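Local atomic coordinates of peptidase M16 inactive domain family protein (Pseudomonas fluorescens, PDB entry 3GWB), a protein that belongs to the M16 metallopeptidase family, probably as an inactive-type member, although a hydrolase activity is generally assigned to it. Residues E21-L26 with G195-A200; A44-D49 with H167-D172; A56-A61 with A182-F187; T250-A255 with I314-R319; L254-I259 with K406-D411. All blocks are in the same frame, centred on the assembly; numbering follows the deposited sequence.

Interaction 1. Residues E21-L26 with G195-A200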
# COMPACT_ATOMS: atom_id res chain seq x y z
N GLU A 21 6.54 -15.69 -31.72
CA GLU A 21 5.12 -15.82 -31.36
C GLU A 21 4.35 -14.55 -31.66
O GLU A 21 3.14 -14.48 -31.42
CB GLU A 21 4.93 -16.13 -29.88
CG GLU A 21 5.28 -17.53 -29.44
CD GLU A 21 6.75 -17.80 -29.59
OE1 GLU A 21 7.55 -16.86 -29.35
OE2 GLU A 21 7.11 -18.94 -29.94
N GLY A 22 5.04 -13.53 -32.15
CA GLY A 22 4.37 -12.28 -32.46
C GLY A 22 4.33 -11.29 -31.30
O GLY A 22 3.60 -10.31 -31.34
N ALA A 23 5.11 -11.55 -30.25
CA ALA A 23 5.14 -10.63 -29.12
C ALA A 23 6.01 -9.41 -29.44
O ALA A 23 7.09 -9.53 -30.02
CB ALA A 23 5.68 -11.35 -27.87
N LYS A 24 5.53 -8.23 -29.06
CA LYS A 24 6.28 -7.01 -29.31
C LYS A 24 7.30 -6.83 -28.18
O LYS A 24 6.94 -6.86 -27.01
CB LYS A 24 5.34 -5.81 -29.33
CG LYS A 24 4.17 -5.95 -30.27
CD LYS A 24 3.20 -4.77 -30.13
CE LYS A 24 3.86 -3.46 -30.54
NZ LYS A 24 4.30 -3.51 -31.96
N VAL A 25 8.57 -6.67 -28.54
CA VAL A 25 9.62 -6.47 -27.55
C VAL A 25 10.25 -5.07 -27.63
O VAL A 25 10.57 -4.58 -28.72
CB VAL A 25 10.77 -7.50 -27.74
CG1 VAL A 25 11.80 -7.35 -26.63
CG2 VAL A 25 10.22 -8.92 -27.75
N LEU A 26 10.41 -4.41 -26.48
CA LEU A 26 11.06 -3.10 -26.44
C LEU A 26 12.15 -3.19 -25.38
O LEU A 26 11.93 -3.70 -24.28
CB LEU A 26 10.08 -1.99 -26.09
CG LEU A 26 9.11 -1.60 -27.21
CD1 LEU A 26 7.99 -2.64 -27.32
CD2 LEU A 26 8.55 -0.22 -26.92
N GLY A 195 0.88 -13.75 -28.54
CA GLY A 195 0.57 -12.73 -29.53
C GLY A 195 -0.17 -11.54 -28.94
O GLY A 195 -0.33 -10.51 -29.60
N ASN A 196 -0.61 -11.67 -27.69
CA ASN A 196 -1.38 -10.62 -27.01
C ASN A 196 -0.57 -9.89 -25.94
O ASN A 196 -1.13 -9.18 -25.10
CB ASN A 196 -2.62 -11.25 -26.36
CG ASN A 196 -3.69 -10.24 -26.02
OD1 ASN A 196 -4.07 -9.43 -26.87
ND2 ASN A 196 -4.20 -10.28 -24.79
N VAL A 197 0.75 -10.04 -25.96
CA VAL A 197 1.58 -9.40 -24.96
C VAL A 197 2.68 -8.48 -25.49
O VAL A 197 3.16 -8.64 -26.62
CB VAL A 197 2.26 -10.46 -24.05
CG1 VAL A 197 3.42 -11.11 -24.81
CG2 VAL A 197 2.75 -9.81 -22.74
N VAL A 198 3.05 -7.51 -24.66
CA VAL A 198 4.13 -6.59 -24.97
C VAL A 198 5.22 -6.91 -23.96
O VAL A 198 4.95 -6.97 -22.77
CB VAL A 198 3.73 -5.11 -24.78
CG1 VAL A 198 4.97 -4.22 -24.92
CG2 VAL A 198 2.68 -4.72 -25.81
N ILE A 199 6.45 -7.12 -24.43
CA ILE A 199 7.56 -7.45 -23.54
C ILE A 199 8.52 -6.27 -23.46
O ILE A 199 9.17 -5.93 -24.44
CB ILE A 199 8.32 -8.69 -24.07
CG1 ILE A 199 7.38 -9.90 -24.09
CG2 ILE A 199 9.54 -8.98 -23.21
CD1 ILE A 199 7.95 -11.08 -24.84
N ALA A 200 8.60 -5.65 -22.28
CA ALA A 200 9.47 -4.50 -22.08
C ALA A 200 10.61 -4.88 -21.14
O ALA A 200 10.38 -5.48 -20.10
CB ALA A 200 8.66 -3.34 -21.50
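Two neighbouring parallel strands of the mixed sheet in the first half of the chain meet here, with K24, V25 and L26 level with V198, I199 and A200. I199 lies across from V25 and bonds to the residues on both sides of it. Its N-H reaches K24 O, with I199 N to K24 O at 2.6 Å and an angle of 177° at the hydrogen. Its carbonyl takes the N-H of L26, with I199 O to L26 N at 2.8 Å. The pairing frays toward the loop, where the bond from K24 N to V197 O, at 3.4 Å, is weak. A CA-H contact from V25 CA to I199 O, 3.2 Å, gives that carbonyl a further neighbour.

The face bearing V25 and I199 turns to helix 207-220. V25 CG2 meets I199 CB at 4.1 Å. CG1 of I199 is anti to its own carbonyl carbon (chi1 -62°). From there I199 CD1 lies 3.8 Å from A23 CB, and V197 CG1 is also 3.8 Å from A23 CB. The other face carries K24, V198, L26 and A200; helix 365-377 touches L26 and A200. L26 CD1 lies 4.2 Å from V198 CG1. At the loop end E21 O rests on G195 CA, while the E21 carboxylate bonds to S218.

I199 N and O, K24 O and L26 N are paired between these strands; V25 and V198 turn their main-chain groups to the strands on the other sides. What the strands present to the covering helices is mainly hydrocarbon, as suits the buried middle of an alpha/beta layer.

Interaction 2. Residues A44-D49 with H167-D172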
# COMPACT_ATOMS: atom_id res chain seq x y z
N ALA A 44 -5.31 -7.90 -21.37
CA ALA A 44 -6.13 -8.78 -20.53
C ALA A 44 -6.76 -8.07 -19.33
O ALA A 44 -6.80 -8.61 -18.22
CB ALA A 44 -5.27 -9.95 -20.04
N GLY A 45 -7.25 -6.85 -19.55
CA GLY A 45 -7.89 -6.11 -18.48
C GLY A 45 -9.37 -6.45 -18.40
O GLY A 45 -9.85 -7.31 -19.14
N SER A 46 -10.09 -5.77 -17.53
CA SER A 46 -11.51 -6.02 -17.34
C SER A 46 -12.35 -5.80 -18.60
O SER A 46 -13.45 -6.34 -18.72
CB SER A 46 -12.05 -5.17 -16.18
OG SER A 46 -11.88 -3.79 -16.42
N SER A 47 -11.82 -5.03 -19.54
CA SER A 47 -12.54 -4.76 -20.78
C SER A 47 -12.72 -6.06 -21.58
O SER A 47 -13.51 -6.11 -22.52
CB SER A 47 -11.80 -3.71 -21.63
OG SER A 47 -10.53 -4.18 -22.07
N GLN A 48 -11.99 -7.10 -21.19
CA GLN A 48 -12.08 -8.39 -21.86
C GLN A 48 -12.95 -9.36 -21.07
O GLN A 48 -13.12 -10.52 -21.47
CB GLN A 48 -10.68 -9.01 -22.04
CG GLN A 48 -9.71 -8.22 -22.90
CD GLN A 48 -10.24 -7.92 -24.30
OE1 GLN A 48 -10.98 -8.71 -24.89
NE2 GLN A 48 -9.84 -6.78 -24.84
N ASP A 49 -13.51 -8.90 -19.96
CA ASP A 49 -14.35 -9.72 -19.09
C ASP A 49 -15.51 -10.42 -19.81
O ASP A 49 -15.81 -11.58 -19.53
CB ASP A 49 -14.94 -8.89 -17.94
CG ASP A 49 -13.97 -8.71 -16.79
OD1 ASP A 49 -12.92 -9.40 -16.76
OD2 ASP A 49 -14.26 -7.88 -15.90
N HIS A 167 -18.15 -1.23 -16.29
CA HIS A 167 -18.17 -2.05 -15.08
C HIS A 167 -16.87 -2.08 -14.30
O HIS A 167 -15.78 -1.92 -14.86
CB HIS A 167 -18.60 -3.48 -15.43
CG HIS A 167 -17.55 -4.26 -16.15
ND1 HIS A 167 -16.66 -5.09 -15.51
CD2 HIS A 167 -17.22 -4.30 -17.47
CE1 HIS A 167 -15.83 -5.62 -16.39
NE2 HIS A 167 -16.14 -5.16 -17.58
N ALA A 168 -16.99 -2.27 -12.99
CA ALA A 168 -15.82 -2.32 -12.11
C ALA A 168 -14.94 -3.50 -12.48
O ALA A 168 -15.43 -4.60 -12.72
CB ALA A 168 -16.27 -2.43 -10.66
N SER A 169 -13.63 -3.26 -12.50
CA SER A 169 -12.64 -4.28 -12.84
C SER A 169 -12.70 -5.53 -11.96
O SER A 169 -12.47 -6.64 -12.45
CB SER A 169 -11.24 -3.69 -12.77
OG SER A 169 -11.07 -2.67 -13.73
N ASP A 170 -12.99 -5.35 -10.68
CA ASP A 170 -13.05 -6.49 -9.76
C ASP A 170 -14.40 -7.22 -9.79
O ASP A 170 -14.63 -8.12 -8.99
CB ASP A 170 -12.75 -6.04 -8.33
CG ASP A 170 -13.56 -4.81 -7.92
OD1 ASP A 170 -14.74 -4.69 -8.33
OD2 ASP A 170 -13.02 -3.97 -7.17
N GLY A 171 -15.27 -6.84 -10.72
CA GLY A 171 -16.57 -7.48 -10.80
C GLY A 171 -17.41 -7.10 -9.60
O GLY A 171 -17.23 -6.02 -9.04
N ASP A 172 -18.34 -7.97 -9.21
CA ASP A 172 -19.19 -7.69 -8.05
C ASP A 172 -19.56 -8.96 -7.28
O ASP A 172 -19.21 -10.06 -7.68
CB ASP A 172 -20.46 -6.96 -8.48
CG ASP A 172 -21.34 -7.79 -9.39
OD1 ASP A 172 -21.61 -8.96 -9.04
OD2 ASP A 172 -21.76 -7.28 -10.45
O HOH W 1 -14.15 -2.76 -17.03
O HOH W 2 -11.79 -8.26 -14.40
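S46 begins a short 3-10 turn, S46-Q48, that faces the type I turn A168-G171; the CA atoms of S46 and S169 are 5.0 Å apart. The two serines meet through their hydroxyls. S169 OG donates to S46 OG at 3.0 Å, and S46 OG in turn donates to a water at 2.6 Å. That water donates a hydrogen bond to H167 O and lies over one face of the H167 ring, toward its rim.

The imidazole presents its edge to the 3-10 turn. A chi1 of 73° sets H167 CG between the backbone N and the carbonyl carbon, and H167 NE2 then makes a weak bond to S46 O at 3.2 Å. S46 O already takes the N-H of D49. At the other nitrogen, H167 ND1 donates to A168 O at 3.1 Å, from above the carbonyl plane. G171 N reaches A168 O from the opposite face. With an alanine in place of H167, A168 O would probably be left with G171 N alone, S46 O would lose its weak ring partner, and a gap would open beside S46.

These bonds join two loops in a partly water-mediated seam, with D49 accepting from G54 N, just before helix 55-62, and from A56 N in its first turn.

Interaction 3. Residues A56-A61 with A182-F187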
# COMPACT_ATOMS: atom_id res chain seq x y z
N ALA A 56 -10.94 -11.23 -15.39
CA ALA A 56 -9.61 -10.76 -15.77
C ALA A 56 -8.77 -10.47 -14.54
O ALA A 56 -7.61 -10.88 -14.44
CB ALA A 56 -9.72 -9.50 -16.63
N LEU A 57 -9.35 -9.77 -13.58
CA LEU A 57 -8.60 -9.43 -12.39
C LEU A 57 -8.28 -10.69 -11.57
O LEU A 57 -7.19 -10.83 -11.03
CB LEU A 57 -9.40 -8.43 -11.56
CG LEU A 57 -8.55 -7.51 -10.67
CD1 LEU A 57 -9.07 -6.07 -10.78
CD2 LEU A 57 -8.58 -8.01 -9.24
N LEU A 58 -9.23 -11.61 -11.51
CA LEU A 58 -9.03 -12.83 -10.76
C LEU A 58 -7.93 -13.69 -11.38
O LEU A 58 -7.10 -14.26 -10.68
CB LEU A 58 -10.35 -13.61 -10.69
CG LEU A 58 -10.46 -14.78 -9.71
CD1 LEU A 58 -9.95 -14.38 -8.33
CD2 LEU A 58 -11.93 -15.21 -9.64
N THR A 59 -7.92 -13.78 -12.71
CA THR A 59 -6.91 -14.57 -13.39
C THR A 59 -5.53 -13.97 -13.10
O THR A 59 -4.59 -14.69 -12.77
CB THR A 59 -7.13 -14.60 -14.92
OG1 THR A 59 -8.43 -15.14 -15.21
CG2 THR A 59 -6.09 -15.49 -15.60
N ASN A 60 -5.42 -12.65 -13.21
CA ASN A 60 -4.15 -11.99 -12.97
C ASN A 60 -3.65 -12.16 -11.54
O ASN A 60 -2.45 -12.25 -11.29
CB ASN A 60 -4.26 -10.50 -13.31
CG ASN A 60 -2.94 -9.77 -13.14
OD1 ASN A 60 -2.66 -9.22 -12.08
ND2 ASN A 60 -2.12 -9.79 -14.19
N ALA A 61 -4.58 -12.21 -10.59
CA ALA A 61 -4.23 -12.36 -9.19
C ALA A 61 -3.80 -13.79 -8.87
O ALA A 61 -3.02 -14.00 -7.95
CB ALA A 61 -5.42 -11.98 -8.31
N ALA A 182 -12.32 -23.57 -14.75
CA ALA A 182 -12.42 -23.75 -16.20
C ALA A 182 -12.41 -22.41 -16.91
O ALA A 182 -11.82 -22.26 -17.97
CB ALA A 182 -13.69 -24.52 -16.55
N GLN A 183 -13.10 -21.43 -16.33
CA GLN A 183 -13.17 -20.10 -16.92
C GLN A 183 -11.83 -19.37 -16.82
O GLN A 183 -11.42 -18.67 -17.75
CB GLN A 183 -14.24 -19.27 -16.21
CG GLN A 183 -15.66 -19.72 -16.51
CD GLN A 183 -16.68 -18.92 -15.72
OE1 GLN A 183 -16.84 -19.12 -14.52
NE2 GLN A 183 -17.35 -18.00 -16.39
N LEU A 184 -11.15 -19.54 -15.69
CA LEU A 184 -9.86 -18.89 -15.51
C LEU A 184 -8.87 -19.47 -16.51
O LEU A 184 -8.07 -18.74 -17.09
CB LEU A 184 -9.34 -19.12 -14.09
CG LEU A 184 -10.15 -18.51 -12.93
CD1 LEU A 184 -9.37 -18.69 -11.63
CD2 LEU A 184 -10.42 -17.04 -13.19
N LYS A 185 -8.94 -20.79 -16.68
CA LYS A 185 -8.05 -21.49 -17.60
C LYS A 185 -8.28 -21.05 -19.03
O LYS A 185 -7.32 -20.82 -19.78
CB LYS A 185 -8.26 -23.01 -17.48
CG LYS A 185 -7.65 -23.63 -16.23
CD LYS A 185 -7.88 -25.13 -16.21
CE LYS A 185 -7.24 -25.76 -14.98
NZ LYS A 185 -7.42 -27.24 -14.94
N ALA A 186 -9.54 -20.91 -19.40
CA ALA A 186 -9.90 -20.49 -20.75
C ALA A 186 -9.53 -19.02 -20.99
O ALA A 186 -9.06 -18.67 -22.08
CB ALA A 186 -11.39 -20.70 -20.98
N PHE A 187 -9.76 -18.17 -20.00
CA PHE A 187 -9.42 -16.75 -20.14
C PHE A 187 -7.91 -16.60 -20.30
O PHE A 187 -7.45 -15.82 -21.14
CB PHE A 187 -9.88 -15.94 -18.93
CG PHE A 187 -9.61 -14.47 -19.07
CD1 PHE A 187 -10.39 -13.69 -19.92
CD2 PHE A 187 -8.54 -13.87 -18.41
CE1 PHE A 187 -10.11 -12.34 -20.11
CE2 PHE A 187 -8.25 -12.51 -18.59
CZ PHE A 187 -9.03 -11.75 -19.45
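The F187 ring lies against the start of helix 55-62, with A56 N over one of its faces. The far rim of the ring meets A56 as well: F187 CE2 is 3.6 Å from A56 CA, and F187 CZ is 3.7 Å from A56 CB. T59 OG1 comes in obliquely, 3.4 Å from F187 CD2. CG of F187 is anti to its backbone N (chi1 -177°), which carries the ring across to the other helix. Q48 also touches it.

T59 is the central residue on its side. Its hydroxyl bonds to V55 O, one turn back in its own helix. This satisfies a buried polar group that is otherwise set among hydrocarbon. L184 CD2 lies 3.4 Å from T59 OG1, and the T59 and L184 side chains run antiparallel beside one another. L184 CD2 is also 4.1 Å from L58 CG, where the L58 and L184 side chains are roughly perpendicular. L129 of helix 126-143 and I179 touch both leucines and extend the apolar patch.

No hydrogen bond joins the two segments. Their helix axes pass 9.7 Å apart at 85°, a nearly perpendicular crossing filled by one turn of each helix. Helix 55-62 probably matches the helix that carries the zinc-binding HXXEH motif in active M16 peptidases. Here L57-A61 reads Leu-Leu-Thr-Asn-Ala, consistent with the inactive type of the fold.

Interaction 4. Residues T250-A255 with I314-R319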
# COMPACT_ATOMS: atom_id res chain seq x y z
N THR A 250 -18.98 15.44 1.89
CA THR A 250 -19.62 15.09 0.64
C THR A 250 -18.59 14.91 -0.45
O THR A 250 -17.69 15.73 -0.62
CB THR A 250 -20.67 16.14 0.15
OG1 THR A 250 -20.08 17.44 0.15
CG2 THR A 250 -21.91 16.12 1.02
N SER A 251 -18.71 13.80 -1.18
CA SER A 251 -17.80 13.49 -2.26
C SER A 251 -18.36 14.02 -3.57
O SER A 251 -19.51 13.73 -3.91
CB SER A 251 -17.60 11.98 -2.35
OG SER A 251 -17.09 11.62 -3.63
N LEU A 252 -17.55 14.79 -4.29
CA LEU A 252 -17.95 15.39 -5.56
C LEU A 252 -17.08 14.87 -6.70
O LEU A 252 -15.85 14.89 -6.61
CB LEU A 252 -17.81 16.91 -5.50
CG LEU A 252 -18.63 17.70 -4.48
CD1 LEU A 252 -18.11 19.14 -4.45
CD2 LEU A 252 -20.11 17.66 -4.86
N MSE A 253 -17.72 14.41 -7.77
CA MSE A 253 -16.98 13.91 -8.92
C MSE A 253 -17.62 14.43 -10.20
O MSE A 253 -18.83 14.33 -10.39
CB MSE A 253 -16.99 12.38 -8.93
CG MSE A 253 -16.40 11.75 -7.69
SE MSE A 253 -16.18 9.99 -7.94
CE MSE A 253 -14.80 9.99 -9.03
N LEU A 254 -16.79 14.99 -11.07
CA LEU A 254 -17.26 15.51 -12.35
C LEU A 254 -16.43 14.82 -13.41
O LEU A 254 -15.25 14.56 -13.20
CB LEU A 254 -17.05 17.02 -12.44
CG LEU A 254 -17.70 17.91 -11.39
CD1 LEU A 254 -16.91 17.83 -10.09
CD2 LEU A 254 -17.74 19.35 -11.88
N ALA A 255 -17.04 14.53 -14.55
CA ALA A 255 -16.31 13.84 -15.60
C ALA A 255 -17.02 13.86 -16.94
O ALA A 255 -18.20 14.18 -17.04
CB ALA A 255 -16.04 12.39 -15.18
N ILE A 314 -12.61 15.06 -12.33
CA ILE A 314 -12.23 15.99 -11.28
C ILE A 314 -12.89 15.46 -10.03
O ILE A 314 -14.07 15.12 -10.06
CB ILE A 314 -12.79 17.40 -11.51
CG1 ILE A 314 -12.19 18.01 -12.77
CG2 ILE A 314 -12.53 18.27 -10.28
CD1 ILE A 314 -12.83 19.33 -13.17
N ASN A 315 -12.15 15.38 -8.93
CA ASN A 315 -12.75 14.89 -7.69
C ASN A 315 -12.25 15.60 -6.45
O ASN A 315 -11.11 16.06 -6.39
CB ASN A 315 -12.51 13.39 -7.54
CG ASN A 315 -11.06 13.05 -7.40
OD1 ASN A 315 -10.29 13.09 -8.36
ND2 ASN A 315 -10.65 12.72 -6.18
N LEU A 316 -13.12 15.69 -5.45
CA LEU A 316 -12.78 16.34 -4.20
C LEU A 316 -13.82 15.97 -3.15
O LEU A 316 -14.85 15.36 -3.46
CB LEU A 316 -12.74 17.86 -4.36
CG LEU A 316 -14.08 18.59 -4.54
CD1 LEU A 316 -13.91 20.08 -4.30
CD2 LEU A 316 -14.62 18.34 -5.93
N GLN A 317 -13.54 16.35 -1.91
CA GLN A 317 -14.43 16.10 -0.78
C GLN A 317 -14.53 17.41 0.00
O GLN A 317 -13.54 18.11 0.16
CB GLN A 317 -13.84 14.99 0.09
CG GLN A 317 -14.67 14.62 1.31
CD GLN A 317 -14.15 13.37 2.01
OE1 GLN A 317 -14.15 12.28 1.43
NE2 GLN A 317 -13.70 13.53 3.26
N THR A 318 -15.72 17.73 0.47
CA THR A 318 -15.94 18.96 1.23
C THR A 318 -17.01 18.73 2.28
O THR A 318 -17.67 17.68 2.29
CB THR A 318 -16.43 20.11 0.32
OG1 THR A 318 -17.67 19.73 -0.30
CG2 THR A 318 -15.41 20.42 -0.76
N ARG A 319 -17.19 19.70 3.17
CA ARG A 319 -18.21 19.61 4.20
C ARG A 319 -19.55 19.55 3.47
O ARG A 319 -19.76 20.28 2.50
CB ARG A 319 -18.16 20.83 5.11
CG ARG A 319 -16.77 21.17 5.63
CD ARG A 319 -16.82 22.27 6.67
NE ARG A 319 -17.26 21.78 7.98
CZ ARG A 319 -16.58 20.91 8.71
NH1 ARG A 319 -15.42 20.43 8.28
NH2 ARG A 319 -17.06 20.51 9.89
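T250 and T318 form a hydrogen-bonded pair between antiparallel strands of the second mixed sheet, in the M16 inactive-domain region. T250 N donates to T318 O at 2.6 Å, nearly in line with the carbonyl. T318 N returns a bond to T250 O. T250 adds a third: its OG1, set between the backbone N and the carbonyl carbon (chi1 51°), donates to T318 O at 3.2 Å from well above the carbonyl plane. T318 O is thus gripped twice by one residue. If a valine took this place, T318 O would probably keep its main-chain donor but lose the hydroxyl one, and the side chain of T318 would face a methyl where a polar neighbour had been.

The ladder goes on through L252 with L316 and L254 with I314, each pair joined by two main-chain bonds. L252 N to L316 O, at 2.9 Å, is nearly straight, with 175° at the hydrogen. Between these pairs come close CA-H contacts, among them N315 CA to L252 O at 3.3 Å.

Packing follows the same register. T250, L252, L254, I314, L316 and T318 share one face, and helix 323-340 touches several of them. There L316 swings CD2 over to L252 CB, 3.5 Å away, and L252 CD1 lies alongside the same methyl.

The other face carries S251, M253, N315 and Q317. Q317 packs on Y142 of the second subunit. M253, a selenomethionine, packs on helix 147-160 of its own chain, and across the strands M253 CG comes 4.2 Å from N315 CB.

Interaction 5. Residues L254-I259 with K406-D411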
# COMPACT_ATOMS: atom_id res chain seq x y z
N LEU A 254 -16.79 14.99 -11.07
CA LEU A 254 -17.26 15.51 -12.35
C LEU A 254 -16.43 14.82 -13.41
O LEU A 254 -15.25 14.56 -13.20
CB LEU A 254 -17.05 17.02 -12.44
CG LEU A 254 -17.70 17.91 -11.39
CD1 LEU A 254 -16.91 17.83 -10.09
CD2 LEU A 254 -17.74 19.35 -11.88
N ALA A 255 -17.04 14.53 -14.55
CA ALA A 255 -16.31 13.84 -15.60
C ALA A 255 -17.02 13.86 -16.94
O ALA A 255 -18.20 14.18 -17.04
CB ALA A 255 -16.04 12.39 -15.18
N GLN A 256 -16.26 13.49 -17.97
CA GLN A 256 -16.73 13.38 -19.33
C GLN A 256 -15.65 12.60 -20.04
O GLN A 256 -14.59 12.36 -19.47
CB GLN A 256 -16.91 14.76 -19.97
CG GLN A 256 -15.71 15.69 -19.91
CD GLN A 256 -16.01 17.03 -20.56
OE1 GLN A 256 -15.93 17.17 -21.79
NE2 GLN A 256 -16.37 18.01 -19.75
N LEU A 257 -15.92 12.18 -21.27
CA LEU A 257 -14.94 11.41 -22.02
C LEU A 257 -13.71 12.24 -22.33
O LEU A 257 -13.81 13.37 -22.80
CB LEU A 257 -15.55 10.89 -23.32
CG LEU A 257 -16.67 9.85 -23.16
CD1 LEU A 257 -17.13 9.39 -24.54
CD2 LEU A 257 -16.16 8.67 -22.35
N GLY A 258 -12.54 11.67 -22.05
CA GLY A 258 -11.30 12.36 -22.31
C GLY A 258 -10.72 11.89 -23.62
O GLY A 258 -11.46 11.66 -24.58
N ILE A 259 -9.41 11.74 -23.68
CA ILE A 259 -8.75 11.29 -24.90
C ILE A 259 -8.28 9.85 -24.76
O ILE A 259 -8.28 9.28 -23.67
CB ILE A 259 -7.51 12.15 -25.21
CG1 ILE A 259 -6.56 12.12 -24.01
CG2 ILE A 259 -7.94 13.58 -25.52
CD1 ILE A 259 -5.14 12.56 -24.34
N LYS A 406 -10.54 21.53 -27.37
CA LYS A 406 -10.82 20.56 -28.43
C LYS A 406 -11.27 19.21 -27.88
O LYS A 406 -11.93 18.44 -28.58
CB LYS A 406 -9.57 20.37 -29.30
CG LYS A 406 -9.74 19.40 -30.46
CD LYS A 406 -8.42 19.24 -31.20
CE LYS A 406 -8.54 18.25 -32.35
NZ LYS A 406 -7.21 18.00 -32.99
N HIS A 407 -10.94 18.93 -26.63
CA HIS A 407 -11.29 17.65 -26.04
C HIS A 407 -12.27 17.72 -24.87
O HIS A 407 -12.81 16.70 -24.45
CB HIS A 407 -10.02 16.93 -25.61
CG HIS A 407 -9.11 16.59 -26.75
ND1 HIS A 407 -9.40 15.58 -27.64
CD2 HIS A 407 -7.95 17.15 -27.17
CE1 HIS A 407 -8.45 15.53 -28.57
NE2 HIS A 407 -7.57 16.47 -28.30
N LEU A 408 -12.51 18.92 -24.35
CA LEU A 408 -13.42 19.09 -23.23
C LEU A 408 -14.44 20.19 -23.48
O LEU A 408 -14.16 21.16 -24.18
CB LEU A 408 -12.63 19.43 -21.96
CG LEU A 408 -11.64 18.38 -21.47
CD1 LEU A 408 -10.85 18.96 -20.30
CD2 LEU A 408 -12.38 17.11 -21.07
N ASN A 409 -15.62 20.05 -22.89
CA ASN A 409 -16.69 21.02 -23.04
C ASN A 409 -17.48 21.07 -21.75
O ASN A 409 -17.84 20.03 -21.19
CB ASN A 409 -17.59 20.61 -24.20
CG ASN A 409 -18.66 21.65 -24.52
OD1 ASN A 409 -19.49 21.98 -23.67
ND2 ASN A 409 -18.64 22.16 -25.75
N VAL A 410 -17.75 22.27 -21.26
CA VAL A 410 -18.49 22.43 -20.01
C VAL A 410 -19.91 21.85 -20.07
O VAL A 410 -20.46 21.48 -19.03
CB VAL A 410 -18.58 23.92 -19.60
CG1 VAL A 410 -17.19 24.46 -19.34
CG2 VAL A 410 -19.28 24.73 -20.68
N ASP A 411 -20.48 21.78 -21.27
CA ASP A 411 -21.84 21.26 -21.44
C ASP A 411 -21.93 19.73 -21.46
O ASP A 411 -23.03 19.17 -21.54
CB ASP A 411 -22.46 21.78 -22.75
CG ASP A 411 -22.60 23.30 -22.78
OD1 ASP A 411 -22.98 23.88 -21.74
OD2 ASP A 411 -22.35 23.90 -23.84
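Q256 has its CG between the backbone N and the carbonyl carbon (chi1 53°) and runs extended from there, which carries the amide to the main chain of N409. The link joins the later part of strand 249-257, in the second mixed sheet of this M16-type chain, to the turn after helix 397-407. Q256 OE1 accepts from N409 N at 3.1 Å, with 158° at the hydrogen. Q256 NE2 donates to N409 O at 2.9 Å from above that carbonyl's plane. One side chain thus pairs with both main-chain polar groups of a residue.

N409 is fixed from its own side too. N409 OD1 accepts from D411 N at 2.6 Å, an Asx turn. L408, the first residue to leave the helix, lays CD2 against the Q256 amide, 3.6 Å from Q256 OE1.

Further along, I259 meets the last helical residue, H407. NE2 of this imidazole bonds to D265, which helps to fix how the ring is turned. Helix 266-277 packs on both H407 and I259. CG of K406 lies over one ring face. On the opposite face is a CH-pi contact, I259 CG2 sitting 3.5 Å from the H407 ring centroid and 22° off the normal.

How the interactions relate
The five contacts fall into the two halves of the chain. Interactions 2 and 3 are both nested inside the chain loop that interaction 1 closes. D49 OD1 lies 3.0 Å from A56 N, probably a hydrogen bond between them, and their centres are 11 Å apart. Helix 181-191 of interaction 3 is followed in the chain by strand 197-203 of interaction 1. Interactions 4 and 5 share L254 and A255 on strand 249-257, with centres 16 Å apart. The centres of interactions 1 and 4 are 39 Å apart. Interaction 3 holds the helix that probably corresponds to the zinc-binding one of active relatives. The centres of interactions 4 and 5 are each about 34 Å from that of interaction 3.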